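Local coordinates for In2-1 family protein, glutathione transferase lambda3 (Populus trichocarpa, PDB 4PQI) that binds glutathione and probably acts as a glutathione-dependent thiol transferase of the plant Lambda class, working as a monomer, at residues W48-F53 / D99-L104; D132-T137 / G151-H156; P184-L189 / A209-E214. All blocks are in the same frame, centred on the assembly; numbering follows the deposited sequence.

Interaction 1 of 3, residues W48-F53 / D99-L104; sequences WITRNF and DLIKYL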
ATOM      1  N   TRP A  48      -5.808  -0.253  -2.765  1.00 34.53           N
ATOM      2  CA  TRP A  48      -5.931   0.161  -4.160  1.00 36.48           C
ATOM      3  C   TRP A  48      -5.220  -0.796  -5.137  1.00 38.93           C
ATOM      4  O   TRP A  48      -5.809  -1.249  -6.114  1.00 34.91           O
ATOM      5  CB  TRP A  48      -5.389   1.579  -4.293  1.00 35.54           C
ATOM      6  CG  TRP A  48      -5.674   2.262  -5.589  1.00 38.25           C
ATOM      7  CD1 TRP A  48      -6.356   1.762  -6.667  1.00 36.60           C
ATOM      8  CD2 TRP A  48      -5.271   3.586  -5.948  1.00 42.11           C
ATOM      9  NE1 TRP A  48      -6.401   2.697  -7.668  1.00 39.84           N
ATOM     10  CE2 TRP A  48      -5.744   3.826  -7.251  1.00 42.46           C
ATOM     11  CE3 TRP A  48      -4.552   4.591  -5.293  1.00 42.35           C
ATOM     12  CZ2 TRP A  48      -5.522   5.037  -7.912  1.00 47.18           C
ATOM     13  CZ3 TRP A  48      -4.340   5.786  -5.945  1.00 43.40           C
ATOM     14  CH2 TRP A  48      -4.814   5.999  -7.240  1.00 46.43           C
ATOM     15  N   ILE A  49      -3.950  -1.092  -4.865  1.00 39.43           N
ATOM     16  CA  ILE A  49      -3.180  -2.018  -5.681  1.00 43.03           C
ATOM     17  C   ILE A  49      -3.827  -3.404  -5.721  1.00 40.67           C
ATOM     18  O   ILE A  49      -3.902  -4.025  -6.785  1.00 37.47           O
ATOM     19  CB  ILE A  49      -1.743  -2.174  -5.133  1.00 39.02           C
ATOM     20  CG1 ILE A  49      -1.064  -0.802  -5.040  1.00 40.79           C
ATOM     21  CG2 ILE A  49      -0.937  -3.161  -5.993  1.00 34.72           C
ATOM     22  CD1 ILE A  49       0.168  -0.788  -4.111  1.00 37.21           C
ATOM     23  N   THR A  50      -4.277  -3.884  -4.562  1.00 38.35           N
ATOM     24  CA  THR A  50      -4.913  -5.192  -4.472  1.00 40.32           C
ATOM     25  C   THR A  50      -6.181  -5.238  -5.328  1.00 41.11           C
ATOM     26  O   THR A  50      -6.392  -6.191  -6.086  1.00 39.47           O
ATOM     27  CB  THR A  50      -5.240  -5.602  -2.993  1.00 36.21           C
ATOM     28  OG1 THR A  50      -4.072  -5.505  -2.175  1.00 37.17           O
ATOM     29  CG2 THR A  50      -5.760  -7.012  -2.936  1.00 36.48           C
ATOM     30  N   ARG A  51      -7.010  -4.200  -5.212  1.00 43.58           N
ATOM     31  CA  ARG A  51      -8.231  -4.051  -6.014  1.00 41.16           C
ATOM     32  C   ARG A  51      -7.937  -4.162  -7.505  1.00 36.68           C
ATOM     33  O   ARG A  51      -8.620  -4.884  -8.248  1.00 37.84           O
ATOM     34  CB  ARG A  51      -8.862  -2.686  -5.721  1.00 37.14           C
ATOM     35  CG  ARG A  51      -9.996  -2.261  -6.651  1.00 41.75           C
ATOM     36  CD  ARG A  51     -10.396  -0.827  -6.296  1.00 40.27           C
ATOM     37  NE  ARG A  51     -11.327  -0.192  -7.227  1.00 39.72           N
ATOM     38  CZ  ARG A  51     -10.981   0.592  -8.246  1.00 41.92           C
ATOM     39  NH1 ARG A  51      -9.707   0.826  -8.538  1.00 44.87           N
ATOM     40  NH2 ARG A  51     -11.925   1.127  -8.999  1.00 38.84           N
ATOM     41  N   ASN A  52      -6.909  -3.429  -7.928  1.00 40.43           N
ATOM     42  CA  ASN A  52      -6.501  -3.370  -9.322  1.00 42.97           C
ATOM     43  C   ASN A  52      -6.014  -4.733  -9.818  1.00 42.58           C
ATOM     44  O   ASN A  52      -6.521  -5.259 -10.812  1.00 43.64           O
ATOM     45  CB  ASN A  52      -5.417  -2.296  -9.513  1.00 45.38           C
ATOM     46  CG  ASN A  52      -5.944  -0.866  -9.305  1.00 42.23           C
ATOM     47  OD1 ASN A  52      -7.139  -0.656  -9.081  1.00 44.16           O
ATOM     48  ND2 ASN A  52      -5.044   0.116  -9.367  1.00 37.94           N
ATOM     49  N   PHE A  53      -5.046  -5.309  -9.114  1.00 45.30           N
ATOM     50  CA  PHE A  53      -4.461  -6.585  -9.525  1.00 44.06           C
ATOM     51  C   PHE A  53      -5.490  -7.713  -9.679  1.00 43.00           C
ATOM     52  O   PHE A  53      -5.469  -8.448 -10.667  1.00 42.13           O
ATOM     53  CB  PHE A  53      -3.360  -7.006  -8.559  1.00 44.19           C
ATOM     54  CG  PHE A  53      -2.501  -8.109  -9.084  1.00 44.10           C
ATOM     55  CD1 PHE A  53      -1.352  -7.824  -9.816  1.00 41.01           C
ATOM     56  CD2 PHE A  53      -2.842  -9.437  -8.861  1.00 45.89           C
ATOM     57  CE1 PHE A  53      -0.553  -8.840 -10.312  1.00 42.15           C
ATOM     58  CE2 PHE A  53      -2.046 -10.464  -9.358  1.00 46.75           C
ATOM     59  CZ  PHE A  53      -0.899 -10.162 -10.077  1.00 44.74           C
ATOM     60  N   ASP A  99      -5.977  -5.924   7.123  1.00 39.20           N
ATOM     61  CA  ASP A  99      -7.212  -6.707   7.162  1.00 37.29           C
ATOM     62  C   ASP A  99      -7.949  -6.630   5.832  1.00 35.82           C
ATOM     63  O   ASP A  99      -8.536  -7.620   5.385  1.00 34.42           O
ATOM     64  CB  ASP A  99      -8.155  -6.244   8.287  1.00 39.41           C
ATOM     65  CG  ASP A  99      -7.604  -6.536   9.692  1.00 47.50           C
ATOM     66  OD1 ASP A  99      -8.031  -5.855  10.649  1.00 50.80           O
ATOM     67  OD2 ASP A  99      -6.759  -7.454   9.855  1.00 48.21           O
ATOM     68  N   LEU A 100      -7.935  -5.458   5.196  1.00 29.18           N
ATOM     69  CA  LEU A 100      -8.670  -5.308   3.948  1.00 31.88           C
ATOM     70  C   LEU A 100      -8.015  -6.066   2.776  1.00 31.36           C
ATOM     71  O   LEU A 100      -8.711  -6.711   1.990  1.00 34.82           O
ATOM     72  CB  LEU A 100      -8.916  -3.819   3.606  1.00 33.50           C
ATOM     73  CG  LEU A 100      -9.877  -3.054   4.538  1.00 34.81           C
ATOM     74  CD1 LEU A 100      -9.921  -1.564   4.208  1.00 37.74           C
ATOM     75  CD2 LEU A 100     -11.265  -3.635   4.466  1.00 33.66           C
ATOM     76  N   ILE A 101      -6.689  -6.022   2.653  1.00 28.12           N
ATOM     77  CA  ILE A 101      -6.071  -6.731   1.528  1.00 29.22           C
ATOM     78  C   ILE A 101      -6.204  -8.244   1.709  1.00 33.82           C
ATOM     79  O   ILE A 101      -6.364  -9.010   0.747  1.00 36.10           O
ATOM     80  CB  ILE A 101      -4.614  -6.285   1.257  1.00 30.22           C
ATOM     81  CG1 ILE A 101      -3.670  -6.634   2.412  1.00 33.21           C
ATOM     82  CG2 ILE A 101      -4.571  -4.767   0.980  1.00 34.29           C
ATOM     83  CD1 ILE A 101      -2.214  -6.245   2.122  1.00 36.12           C
ATOM     84  N   LYS A 102      -6.198  -8.661   2.960  1.00 30.74           N
ATOM     85  CA  LYS A 102      -6.441 -10.071   3.275  1.00 33.46           C
ATOM     86  C   LYS A 102      -7.853 -10.488   2.918  1.00 35.11           C
ATOM     87  O   LYS A 102      -8.081 -11.611   2.460  1.00 37.30           O
ATOM     88  CB  LYS A 102      -6.189 -10.323   4.752  1.00 35.89           C
ATOM     89  CG  LYS A 102      -4.744 -10.634   5.064  1.00 43.80           C
ATOM     90  CD  LYS A 102      -4.468 -10.364   6.524  1.00 48.62           C
ATOM     91  CE  LYS A 102      -3.094 -10.860   6.928  1.00 53.73           C
ATOM     92  NZ  LYS A 102      -2.723 -10.353   8.288  1.00 56.31           N
ATOM     93  N   TYR A 103      -8.793  -9.569   3.114  1.00 32.99           N
ATOM     94  CA  TYR A 103     -10.216  -9.837   2.878  1.00 36.55           C
ATOM     95  C   TYR A 103     -10.553  -9.899   1.381  1.00 38.65           C
ATOM     96  O   TYR A 103     -11.337 -10.763   0.935  1.00 39.92           O
ATOM     97  CB  TYR A 103     -11.040  -8.767   3.591  1.00 38.81           C
ATOM     98  CG  TYR A 103     -12.546  -8.897   3.479  1.00 42.97           C
ATOM     99  CD1 TYR A 103     -13.195 -10.096   3.771  1.00 41.26           C
ATOM    100  CD2 TYR A 103     -13.320  -7.804   3.124  1.00 39.48           C
ATOM    101  CE1 TYR A 103     -14.584 -10.194   3.686  1.00 43.37           C
ATOM    102  CE2 TYR A 103     -14.694  -7.891   3.051  1.00 41.82           C
ATOM    103  CZ  TYR A 103     -15.321  -9.083   3.328  1.00 44.04           C
ATOM    104  OH  TYR A 103     -16.701  -9.151   3.235  1.00 47.37           O
ATOM    105  N   LEU A 104      -9.969  -8.978   0.610  1.00 36.35           N
ATOM    106  CA  LEU A 104     -10.067  -9.047  -0.843  1.00 38.71           C
ATOM    107  C   LEU A 104      -9.535 -10.392  -1.328  1.00 40.52           C
ATOM    108  O   LEU A 104     -10.188 -11.058  -2.128  1.00 40.04           O
ATOM    109  CB  LEU A 104      -9.322  -7.892  -1.515  1.00 40.33           C
ATOM    110  CG  LEU A 104      -9.912  -6.485  -1.308  1.00 41.23           C
ATOM    111  CD1 LEU A 104      -9.363  -5.471  -2.338  1.00 38.83           C
ATOM    112  CD2 LEU A 104     -11.431  -6.544  -1.354  1.00 40.15           C
TER
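Thr50 meets Ile101 and Leu104 with different branches of its short side chain, and its path from backbone to tip traces most of the contact. CB points toward helix 97-107 and comes within 4.1 Å of Ile101 CG2. From there the branches part. OG1 stands beside the backbone N (chi1 -53°), which leaves CG2 anti to it and directed to the other helix, where the methyl rests against Leu104 CB at 3.9 Å and nearly as close to Leu104 CD1. The oxygen touches apolar atoms across the contact, Ile101 CG2 at 3.3 Å and Ile101 CB at 3.6 Å. These are van der Waals contacts; the hydroxyl's polar partner is the carbonyl of Arg46, one turn earlier in its own helix, which satisfies this buried oxygen. The methyl CD1 of Leu104 reaches further along, 3.9 Å from the backbone N of Arg51, while the guanidinium group of Arg51 leads off to a salt bridge with Glu13. The segment axes run almost parallel, 11° apart and 9.7 Å at closest approach. The pair belongs to the thioredoxin-like N-terminal domain of the glutathione transferase fold: Ile180 and Leu177 of helix 177-197 touch Thr50 and Ile101, respectively, and Leu104 packs on Ile60 of strand 60-64, setting the contact between the sheet and the helical C-terminal domain.

Interaction 2 of 3, residues D132-T137 / G151-H156; sequences DKFNGT and GPAFDH. Unlike the reference sequence in segment 151-156: His156 (reference Tyr).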
ATOM      1  N   ASP A 132       4.431  -2.640  10.883  1.00 44.70           N
ATOM      2  CA  ASP A 132       4.387  -1.440  11.724  1.00 48.24           C
ATOM      3  C   ASP A 132       5.735  -1.191  12.418  1.00 46.37           C
ATOM      4  O   ASP A 132       6.093  -0.037  12.665  1.00 43.55           O
ATOM      5  CB  ASP A 132       3.204  -1.470  12.721  1.00 51.83           C
ATOM      6  CG  ASP A 132       3.226  -2.689  13.632  1.00 61.07           C
ATOM      7  OD1 ASP A 132       3.800  -3.726  13.237  1.00 64.66           O
ATOM      8  OD2 ASP A 132       2.658  -2.614  14.746  1.00 65.64           O
ATOM      9  N   LYS A 133       6.491  -2.254  12.711  1.00 42.43           N
ATOM     10  CA  LYS A 133       7.855  -2.055  13.216  1.00 46.17           C
ATOM     11  C   LYS A 133       8.790  -1.439  12.160  1.00 47.01           C
ATOM     12  O   LYS A 133       9.615  -0.577  12.485  1.00 48.42           O
ATOM     13  CB  LYS A 133       8.465  -3.333  13.793  1.00 49.73           C
ATOM     14  CG  LYS A 133       9.892  -3.117  14.318  1.00 57.75           C
ATOM     15  CD  LYS A 133      10.414  -4.291  15.135  1.00 64.17           C
ATOM     16  CE  LYS A 133      11.803  -4.002  15.699  1.00 68.28           C
ATOM     17  NZ  LYS A 133      11.792  -2.904  16.712  1.00 71.40           N
ATOM     18  N   PHE A 134       8.665  -1.880  10.908  1.00 40.96           N
ATOM     19  CA  PHE A 134       9.383  -1.242   9.800  1.00 40.34           C
ATOM     20  C   PHE A 134       9.060   0.258   9.715  1.00 40.91           C
ATOM     21  O   PHE A 134       9.963   1.104   9.677  1.00 38.94           O
ATOM     22  CB  PHE A 134       9.076  -1.932   8.459  1.00 38.84           C
ATOM     23  CG  PHE A 134       9.727  -1.254   7.267  1.00 39.60           C
ATOM     24  CD1 PHE A 134      11.046  -1.510   6.949  1.00 33.88           C
ATOM     25  CD2 PHE A 134       9.022  -0.344   6.494  1.00 34.93           C
ATOM     26  CE1 PHE A 134      11.659  -0.873   5.889  1.00 35.88           C
ATOM     27  CE2 PHE A 134       9.626   0.284   5.428  1.00 37.81           C
ATOM     28  CZ  PHE A 134      10.949   0.020   5.125  1.00 38.38           C
ATOM     29  N   ASN A 135       7.769   0.587   9.683  1.00 38.91           N
ATOM     30  CA  ASN A 135       7.368   1.987   9.584  1.00 40.49           C
ATOM     31  C   ASN A 135       7.810   2.759  10.811  1.00 43.38           C
ATOM     32  O   ASN A 135       8.295   3.881  10.698  1.00 45.96           O
ATOM     33  CB  ASN A 135       5.854   2.127   9.393  1.00 39.80           C
ATOM     34  CG  ASN A 135       5.405   1.708   8.021  1.00 42.50           C
ATOM     35  OD1 ASN A 135       6.212   1.626   7.091  1.00 46.90           O
ATOM     36  ND2 ASN A 135       4.106   1.457   7.875  1.00 43.78           N
ATOM     37  N   GLY A 136       7.658   2.133  11.977  1.00 42.17           N
ATOM     38  CA  GLY A 136       8.035   2.743  13.237  1.00 44.18           C
ATOM     39  C   GLY A 136       9.504   3.112  13.273  1.00 42.46           C
ATOM     40  O   GLY A 136       9.885   4.175  13.766  1.00 44.60           O
ATOM     41  N   THR A 137      10.333   2.228  12.736  1.00 40.96           N
ATOM     42  CA  THR A 137      11.771   2.425  12.773  1.00 38.98           C
ATOM     43  C   THR A 137      12.212   3.547  11.825  1.00 41.26           C
ATOM     44  O   THR A 137      12.904   4.481  12.253  1.00 45.12           O
ATOM     45  CB  THR A 137      12.531   1.110  12.438  1.00 42.23           C
ATOM     46  OG1 THR A 137      12.159   0.093  13.378  1.00 44.93           O
ATOM     47  CG2 THR A 137      14.022   1.325  12.527  1.00 40.07           C
ATOM     48  N   GLY A 151      18.809   2.133   8.565  1.00 48.29           N
ATOM     49  CA  GLY A 151      19.504   1.026   7.928  1.00 45.16           C
ATOM     50  C   GLY A 151      19.057  -0.379   8.327  1.00 43.40           C
ATOM     51  O   GLY A 151      18.780  -1.207   7.459  1.00 46.87           O
ATOM     52  N   PRO A 152      18.985  -0.661   9.642  1.00 42.70           N
ATOM     53  CA  PRO A 152      18.594  -2.004  10.092  1.00 39.33           C
ATOM     54  C   PRO A 152      17.220  -2.438   9.571  1.00 38.96           C
ATOM     55  O   PRO A 152      16.988  -3.633   9.365  1.00 38.14           O
ATOM     56  CB  PRO A 152      18.574  -1.860  11.616  1.00 38.46           C
ATOM     57  CG  PRO A 152      19.639  -0.829  11.880  1.00 46.13           C
ATOM     58  CD  PRO A 152      19.459   0.170  10.769  1.00 46.65           C
ATOM     59  N   ALA A 153      16.325  -1.481   9.348  1.00 37.91           N
ATOM     60  CA  ALA A 153      14.997  -1.815   8.855  1.00 36.87           C
ATOM     61  C   ALA A 153      15.023  -2.178   7.368  1.00 37.12           C
ATOM     62  O   ALA A 153      14.376  -3.137   6.950  1.00 40.39           O
ATOM     63  CB  ALA A 153      13.995  -0.694   9.160  1.00 37.77           C
ATOM     64  N   PHE A 154      15.776  -1.429   6.564  1.00 38.77           N
ATOM     65  CA  PHE A 154      15.985  -1.833   5.174  1.00 40.33           C
ATOM     66  C   PHE A 154      16.809  -3.124   5.069  1.00 39.14           C
ATOM     67  O   PHE A 154      16.604  -3.916   4.147  1.00 38.21           O
ATOM     68  CB  PHE A 154      16.595  -0.697   4.342  1.00 36.80           C
ATOM     69  CG  PHE A 154      15.672   0.480   4.191  1.00 41.31           C
ATOM     70  CD1 PHE A 154      14.536   0.390   3.380  1.00 37.96           C
ATOM     71  CD2 PHE A 154      15.904   1.659   4.892  1.00 44.74           C
ATOM     72  CE1 PHE A 154      13.663   1.469   3.258  1.00 41.81           C
ATOM     73  CE2 PHE A 154      15.044   2.739   4.768  1.00 43.98           C
ATOM     74  CZ  PHE A 154      13.919   2.645   3.957  1.00 42.77           C
ATOM     75  N   ASP A 155      17.730  -3.333   6.005  1.00 39.42           N
ATOM     76  CA  ASP A 155      18.516  -4.567   6.030  1.00 41.61           C
ATOM     77  C   ASP A 155      17.578  -5.759   6.274  1.00 42.44           C
ATOM     78  O   ASP A 155      17.728  -6.815   5.668  1.00 45.67           O
ATOM     79  CB  ASP A 155      19.600  -4.518   7.115  1.00 39.34           C
ATOM     80  CG  ASP A 155      20.812  -3.695   6.712  1.00 43.98           C
ATOM     81  OD1 ASP A 155      20.830  -3.138   5.588  1.00 45.56           O
ATOM     82  OD2 ASP A 155      21.752  -3.594   7.534  1.00 45.76           O
ATOM     83  N   HIS A 156      16.612  -5.580   7.164  1.00 43.03           N
ATOM     84  CA  HIS A 156      15.646  -6.630   7.436  1.00 42.33           C
ATOM     85  C   HIS A 156      14.909  -7.016   6.147  1.00 40.04           C
ATOM     86  O   HIS A 156      14.745  -8.191   5.849  1.00 38.48           O
ATOM     87  CB  HIS A 156      14.674  -6.209   8.539  1.00 43.79           C
ATOM     88  CG  HIS A 156      14.125  -7.359   9.328  1.00 47.42           C
ATOM     89  ND1 HIS A 156      14.927  -8.202  10.066  1.00 53.56           N
ATOM     90  CD2 HIS A 156      12.859  -7.820   9.476  1.00 47.35           C
ATOM     91  CE1 HIS A 156      14.179  -9.129  10.642  1.00 54.61           C
ATOM     92  NE2 HIS A 156      12.919  -8.916  10.303  1.00 49.07           N
TER
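Phe134 drives the edge of its ring against the face of Phe154, an edge-to-face (T-shaped) aromatic pair within the all-helical C-terminal domain of the glutathione transferase fold. The centroids lie 5.4 Å apart and the planes stand at 87°, so the two rings are almost perpendicular. CZ of Phe134 comes closest, 3.6 Å from Phe154 CE1, with CE1 of Phe134 beside it over the same face. The bond leaving CA of Phe134 faces neither toward nor away from segment 151-156, and with CG anti to the backbone N (chi1 176°) the ring is carried across to it. The same ring skirts Ala153: CD1 lies 3.8 Å from the Ala153 methyl, and the carbonyl oxygen of Ala153 lies at the ring edge, in its plane, 3.7 Å from Phe134 CE1. Ala153 is small enough for the backbones to come near, its CA 5.7 Å from that of Phe134, as segments 132-137 and 151-156 run roughly antiparallel. A leucine in place of Phe134 would probably forfeit the edge-to-face pairing and leave the face of Phe154 without the aromatic edge that now meets it. Leu189 of helix 177-197 touches both rings, joining a third helix to this buried cluster. One turn beyond Phe134, Thr137 adds its methyl CG2 to Ala153 CB at 3.9 Å, while its hydroxyl turns back to its own helix. There Thr137 OG1 donates to Lys133 O at 2.8 Å, 30° off the carbonyl plane, and the backbone N of Thr137 reaches that same oxygen from the opposite face.

Interaction 3 of 3, residues P184-L189 / A209-E214; sequences PFVERL and AAWIEE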
ATOM      1  N   PRO A 184       4.094   0.736  -0.826  1.00 44.16           N
ATOM      2  CA  PRO A 184       3.760   2.167  -0.742  1.00 40.83           C
ATOM      3  C   PRO A 184       4.704   2.945   0.171  1.00 38.18           C
ATOM      4  O   PRO A 184       4.962   4.142  -0.045  1.00 39.89           O
ATOM      5  CB  PRO A 184       2.350   2.167  -0.131  1.00 40.27           C
ATOM      6  CG  PRO A 184       1.796   0.815  -0.456  1.00 43.82           C
ATOM      7  CD  PRO A 184       2.980  -0.102  -0.345  1.00 42.92           C
ATOM      8  N   PHE A 185       5.233   2.267   1.179  1.00 34.04           N
ATOM      9  CA  PHE A 185       6.088   2.935   2.154  1.00 37.36           C
ATOM     10  C   PHE A 185       7.526   3.005   1.643  1.00 40.30           C
ATOM     11  O   PHE A 185       8.191   4.049   1.755  1.00 40.27           O
ATOM     12  CB  PHE A 185       5.949   2.269   3.531  1.00 36.65           C
ATOM     13  CG  PHE A 185       4.579   2.456   4.134  1.00 36.29           C
ATOM     14  CD1 PHE A 185       4.268   3.620   4.834  1.00 34.24           C
ATOM     15  CD2 PHE A 185       3.584   1.502   3.944  1.00 37.80           C
ATOM     16  CE1 PHE A 185       2.984   3.815   5.359  1.00 37.96           C
ATOM     17  CE2 PHE A 185       2.305   1.690   4.465  1.00 37.50           C
ATOM     18  CZ  PHE A 185       2.006   2.843   5.176  1.00 37.46           C
ATOM     19  N   VAL A 186       7.987   1.918   1.027  1.00 41.44           N
ATOM     20  CA  VAL A 186       9.308   1.913   0.415  1.00 37.74           C
ATOM     21  C   VAL A 186       9.373   2.953  -0.704  1.00 41.38           C
ATOM     22  O   VAL A 186      10.353   3.687  -0.802  1.00 45.23           O
ATOM     23  CB  VAL A 186       9.707   0.507  -0.103  1.00 38.43           C
ATOM     24  CG1 VAL A 186      11.011   0.589  -0.952  1.00 40.99           C
ATOM     25  CG2 VAL A 186       9.872  -0.463   1.058  1.00 36.15           C
ATOM     26  N   GLU A 187       8.317   3.024  -1.521  1.00 44.47           N
ATOM     27  CA  GLU A 187       8.170   4.044  -2.570  1.00 46.15           C
ATOM     28  C   GLU A 187       8.434   5.455  -2.032  1.00 44.90           C
ATOM     29  O   GLU A 187       9.287   6.193  -2.550  1.00 44.45           O
ATOM     30  CB  GLU A 187       6.753   3.969  -3.184  1.00 50.11           C
ATOM     31  CG  GLU A 187       6.318   5.178  -4.041  1.00 56.59           C
ATOM     32  CD  GLU A 187       4.822   5.153  -4.453  1.00 60.70           C
ATOM     33  OE1 GLU A 187       4.159   4.082  -4.368  1.00 51.47           O
ATOM     34  OE2 GLU A 187       4.314   6.222  -4.872  1.00 61.87           O
ATOM     35  N   ARG A 188       7.707   5.828  -0.987  1.00 42.77           N
ATOM     36  CA  ARG A 188       7.806   7.176  -0.436  1.00 44.92           C
ATOM     37  C   ARG A 188       9.131   7.392   0.294  1.00 44.71           C
ATOM     38  O   ARG A 188       9.760   8.429   0.147  1.00 45.17           O
ATOM     39  CB  ARG A 188       6.625   7.455   0.491  1.00 41.08           C
ATOM     40  CG  ARG A 188       5.310   7.523  -0.245  1.00 40.71           C
ATOM     41  CD  ARG A 188       4.133   7.359   0.698  1.00 43.07           C
ATOM     42  NE  ARG A 188       2.868   7.623   0.020  1.00 45.51           N
ATOM     43  CZ  ARG A 188       2.310   6.791  -0.854  1.00 47.28           C
ATOM     44  NH1 ARG A 188       2.914   5.646  -1.156  1.00 44.60           N
ATOM     45  NH2 ARG A 188       1.155   7.103  -1.429  1.00 45.78           N
ATOM     46  N   LEU A 189       9.552   6.400   1.071  1.00 43.24           N
ATOM     47  CA  LEU A 189      10.810   6.487   1.804  1.00 41.87           C
ATOM     48  C   LEU A 189      11.998   6.644   0.854  1.00 47.31           C
ATOM     49  O   LEU A 189      12.903   7.442   1.108  1.00 47.32           O
ATOM     50  CB  LEU A 189      10.991   5.278   2.731  1.00 38.51           C
ATOM     51  CG  LEU A 189      10.039   5.264   3.941  1.00 40.90           C
ATOM     52  CD1 LEU A 189      10.139   3.934   4.680  1.00 41.14           C
ATOM     53  CD2 LEU A 189      10.296   6.433   4.893  1.00 42.59           C
ATOM     54  N   ALA A 209      16.797  -3.636  -4.376  1.00 40.65           N
ATOM     55  CA  ALA A 209      16.785  -2.909  -5.638  1.00 45.32           C
ATOM     56  C   ALA A 209      16.040  -3.687  -6.726  1.00 49.11           C
ATOM     57  O   ALA A 209      15.270  -3.109  -7.490  1.00 50.03           O
ATOM     58  CB  ALA A 209      18.200  -2.580  -6.076  1.00 48.65           C
ATOM     59  N   ALA A 210      16.271  -4.997  -6.785  1.00 45.88           N
ATOM     60  CA  ALA A 210      15.588  -5.861  -7.747  1.00 45.88           C
ATOM     61  C   ALA A 210      14.093  -5.887  -7.470  1.00 45.48           C
ATOM     62  O   ALA A 210      13.280  -5.835  -8.393  1.00 49.81           O
ATOM     63  CB  ALA A 210      16.158  -7.277  -7.698  1.00 41.88           C
ATOM     64  N   TRP A 211      13.752  -5.969  -6.191  1.00 39.71           N
ATOM     65  CA  TRP A 211      12.364  -5.955  -5.738  1.00 42.89           C
ATOM     66  C   TRP A 211      11.613  -4.690  -6.195  1.00 43.59           C
ATOM     67  O   TRP A 211      10.535  -4.789  -6.783  1.00 43.67           O
ATOM     68  CB  TRP A 211      12.315  -6.098  -4.220  1.00 41.27           C
ATOM     69  CG  TRP A 211      10.935  -6.111  -3.662  1.00 42.19           C
ATOM     70  CD1 TRP A 211      10.050  -7.145  -3.692  1.00 39.65           C
ATOM     71  CD2 TRP A 211      10.279  -5.033  -2.988  1.00 43.54           C
ATOM     72  NE1 TRP A 211       8.877  -6.779  -3.071  1.00 42.04           N
ATOM     73  CE2 TRP A 211       8.991  -5.485  -2.637  1.00 42.88           C
ATOM     74  CE3 TRP A 211      10.654  -3.726  -2.653  1.00 44.37           C
ATOM     75  CZ2 TRP A 211       8.075  -4.678  -1.958  1.00 42.50           C
ATOM     76  CZ3 TRP A 211       9.745  -2.928  -1.978  1.00 41.49           C
ATOM     77  CH2 TRP A 211       8.472  -3.411  -1.632  1.00 39.74           C
ATOM     78  N   ILE A 212      12.187  -3.513  -5.939  1.00 42.69           N
ATOM     79  CA  ILE A 212      11.565  -2.254  -6.378  1.00 42.69           C
ATOM     80  C   ILE A 212      11.339  -2.225  -7.892  1.00 48.30           C
ATOM     81  O   ILE A 212      10.250  -1.871  -8.366  1.00 48.64           O
ATOM     82  CB  ILE A 212      12.379  -1.018  -5.933  1.00 42.80           C
ATOM     83  CG1 ILE A 212      12.372  -0.912  -4.412  1.00 41.03           C
ATOM     84  CG2 ILE A 212      11.778   0.266  -6.513  1.00 45.87           C
ATOM     85  CD1 ILE A 212      13.376   0.067  -3.862  1.00 44.95           C
ATOM     86  N   GLU A 213      12.364  -2.622  -8.642  1.00 42.64           N
ATOM     87  CA  GLU A 213      12.278  -2.685 -10.086  1.00 47.40           C
ATOM     88  C   GLU A 213      11.168  -3.622 -10.546  1.00 43.31           C
ATOM     89  O   GLU A 213      10.417  -3.301 -11.467  1.00 41.42           O
ATOM     90  CB  GLU A 213      13.618  -3.148 -10.656  1.00 51.25           C
ATOM     91  CG  GLU A 213      13.797  -2.948 -12.134  1.00 63.44           C
ATOM     92  CD  GLU A 213      15.213  -3.291 -12.577  1.00 72.03           C
ATOM     93  OE1 GLU A 213      16.091  -3.455 -11.698  1.00 72.57           O
ATOM     94  OE2 GLU A 213      15.447  -3.402 -13.799  1.00 79.87           O
ATOM     95  N   GLU A 214      11.059  -4.783  -9.910  1.00 40.49           N
ATOM     96  CA  GLU A 214      10.112  -5.789 -10.374  1.00 43.55           C
ATOM     97  C   GLU A 214       8.670  -5.440  -9.988  1.00 43.43           C
ATOM     98  O   GLU A 214       7.734  -5.697 -10.754  1.00 45.85           O
ATOM     99  CB  GLU A 214      10.486  -7.179  -9.850  1.00 46.31           C
ATOM    100  CG  GLU A 214      11.818  -7.718 -10.404  1.00 51.98           C
ATOM    101  CD  GLU A 214      11.712  -8.233 -11.832  1.00 58.94           C
ATOM    102  OE1 GLU A 214      10.585  -8.350 -12.360  1.00 60.83           O
ATOM    103  OE2 GLU A 214      12.766  -8.524 -12.431  1.00 66.52           O
TER
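Val186 carries the contact from helix 177-197, meeting Trp211 and Ile212 of helix 206-215 with its branched end. Of the three it has the most surface buried here. Its CG1, anti to the backbone N (chi1 171°), lies 3.8 Å from the tip methyl CD1 of Ile212 and 3.9 Å from CZ3 of Trp211. CG2 and CB of Val186 also come within van der Waals range of that one indole carbon, so the six-membered ring meets the valine with its edge, and Val186 CB lies in the ring plane. CB of Trp211 does not point at segment 184-189, but its long side chain brings the benzo end across to the valine. The opposite, polar end of the indole is fixed separately: NE1 donates to OD1 of Asp179, on the same helix as Val186, which would hold the ring's rotation. Tyr182 and Ile183 of that helix also touch the indole, and the ring of Phe170 meets it as well. Ile212 gives less area and touches Val186 by CG1 and CD1. No hydrogen bond links the two segments themselves; they meet by apolar packing between two helices of the C-terminal helical domain typical of the glutathione transferase fold.

Overall arrangement
All three contacts are buried helix pairings without a hydrogen bond between their segments. Interaction 1 belongs to the thioredoxin-like N-terminal domain and mixes a threonine with aliphatic residues in a nearly parallel pair, whereas interactions 2 and 3 lie in the helical C-terminal domain and use aromatic rings. Interaction 2, the farthest from the chain centre, pairs two rings; in interaction 3 an indole edge meets aliphatic branches. These last two touch directly through Phe134, Phe154, Leu189 and Val186, so segment 184-189 packs against both segments of interaction 2. Helix 177-197 is the shared element: it carries half of interaction 3 and also touches both segments of interactions 1 and 2, tying the domains together.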